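Local coordinates for protein ancestral congerin Con-anc (PDB 3AJY) that probably binds beta-galactosides as a reconstructed ancestral fish galectin, holding a glycan in a pocket on its beta-sandwich, at residues D11-V14 against G15-L18. Residues are numbered along the deposited sequence; the frame is centred on the assembly and turned at random.
Sequences DFKV and GKFL
Lys16 N donates a hydrogen bond of 3.0 Å to Lys13 O, closing a type II beta turn over Val14 and Gly15 that carries the chain from one sheet of the galectin beta-sandwich to the other. Glycine suits the third position of the turn, because Gly15, having no CB, takes a positive phi (91°) without crowding Val14 O.

After the turn the chain folds back on the Phe12 ring. Leu18 CB sits over one face, off centre toward the rim, in a CH-pi contact 3.8 Å from the centroid of the Phe12 ring, and Leu18 CD2 reaches Phe12 CE2 at 3.8 Å. At the ring's edge, in its plane, Lys16 O approaches Phe12 CE1 at 3.5 Å; this oxygen also accepts a hydrogen bond from Thr91 OG1. Phe12 has CG anti to its own nitrogen (chi1 -174°), which carries the flat ring inward between the sheets, where Phe92 meets it edge-to-face and Leu134 packs nearby. A large aromatic and a branched aliphatic thus fill this buried corner.

On the outer side the two lysines run side by side, Lys13 CG lying 3.9 Å from Lys16 CG, while Lys13 NZ and Lys16 NZ stay 6.3 Å apart. Long flexible chains suit this place, where Lys13 is exposed and Lys16 partly so: their methylenes pack, and their charged ends can probably still meet solvent. Lys16 CG also lies 3.5 Å from Asp11 O, whereas the extended Lys13 brings its NZ to 3.5 Å from Asp11 OD2 in a salt bridge.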
loop_
_atom_site.group_PDB
_atom_site.type_symbol
_atom_site.label_atom_id
_atom_site.label_comp_id
_atom_site.label_asym_id
_atom_site.label_seq_id
_atom_site.Cartn_x
_atom_site.Cartn_y
_atom_site.Cartn_z
ATOM N N ASP A 11 8.162 1.536 5.029
ATOM C CA ASP A 11 9.571 1.207 5.072
ATOM C C ASP A 11 9.674 -0.325 5.240
ATOM O O ASP A 11 9.657 -0.853 6.364
ATOM C CB ASP A 11 10.218 2.002 6.220
ATOM C CG ASP A 11 11.738 1.910 6.264
ATOM O OD1 ASP A 11 12.378 1.250 5.403
ATOM O OD2 ASP A 11 12.306 2.515 7.211
ATOM N N PHE A 12 9.731 -1.040 4.108
ATOM C CA PHE A 12 9.777 -2.508 4.132
ATOM C C PHE A 12 11.213 -2.917 4.380
ATOM O O PHE A 12 12.005 -3.114 3.446
ATOM C CB PHE A 12 9.183 -3.131 2.844
ATOM C CG PHE A 12 9.071 -4.652 2.871
ATOM C CD1 PHE A 12 8.901 -5.345 4.086
ATOM C CD2 PHE A 12 9.106 -5.394 1.670
ATOM C CE1 PHE A 12 8.785 -6.743 4.120
ATOM C CE2 PHE A 12 8.992 -6.797 1.687
ATOM C CZ PHE A 12 8.833 -7.479 2.923
ATOM N N LYS A 13 11.553 -2.988 5.661
ATOM C CA LYS A 13 12.912 -3.249 6.090
ATOM C C LYS A 13 12.931 -4.517 6.944
ATOM O O LYS A 13 11.879 -5.058 7.246
ATOM C CB LYS A 13 13.472 -2.033 6.851
ATOM C CG LYS A 13 12.758 -1.714 8.174
ATOM C CD LYS A 13 13.439 -0.537 8.858
ATOM C CE LYS A 13 12.665 -0.066 10.077
ATOM N NZ LYS A 13 13.119 1.313 10.440
ATOM N N VAL A 14 14.117 -5.008 7.298
ATOM C CA VAL A 14 14.239 -6.223 8.132
ATOM C C VAL A 14 13.343 -6.115 9.378
ATOM O O VAL A 14 13.354 -5.091 10.070
ATOM C CB VAL A 14 15.727 -6.514 8.530
ATOM C CG1 VAL A 14 15.833 -7.708 9.494
ATOM C CG2 VAL A 14 16.579 -6.737 7.295
ATOM N N GLY A 15 12.554 -7.160 9.636
ATOM C CA GLY A 15 11.644 -7.178 10.779
ATOM C C GLY A 15 10.242 -6.650 10.511
ATOM O O GLY A 15 9.355 -6.793 11.355
ATOM N N LYS A 16 10.033 -6.020 9.350
ATOM C CA LYS A 16 8.696 -5.588 8.960
ATOM C C LYS A 16 7.998 -6.700 8.190
ATOM O O LYS A 16 8.656 -7.508 7.535
ATOM C CB LYS A 16 8.743 -4.285 8.146
ATOM C CG LYS A 16 9.187 -3.060 8.978
ATOM C CD LYS A 16 8.107 -2.654 9.991
ATOM C CE LYS A 16 8.671 -1.796 11.107
ATOM N NZ LYS A 16 7.540 -1.246 11.900
ATOM N N PHE A 17 6.672 -6.746 8.292
ATOM C CA PHE A 17 5.867 -7.779 7.662
ATOM C C PHE A 17 4.970 -7.183 6.590
ATOM O O PHE A 17 4.143 -6.319 6.877
ATOM C CB PHE A 17 5.012 -8.502 8.714
ATOM C CG PHE A 17 5.804 -9.331 9.669
ATOM C CD1 PHE A 17 6.539 -8.731 10.694
ATOM C CD2 PHE A 17 5.817 -10.727 9.553
ATOM C CE1 PHE A 17 7.276 -9.513 11.586
ATOM C CE2 PHE A 17 6.558 -11.511 10.443
ATOM C CZ PHE A 17 7.285 -10.899 11.463
ATOM N N LEU A 18 5.161 -7.628 5.353
ATOM C CA LEU A 18 4.365 -7.142 4.245
ATOM C C LEU A 18 3.300 -8.165 3.928
ATOM O O LEU A 18 3.628 -9.282 3.557
ATOM C CB LEU A 18 5.239 -6.905 2.996
ATOM C CG LEU A 18 4.554 -6.427 1.707
ATOM C CD1 LEU A 18 4.296 -4.909 1.714
ATOM C CD2 LEU A 18 5.393 -6.812 0.486
#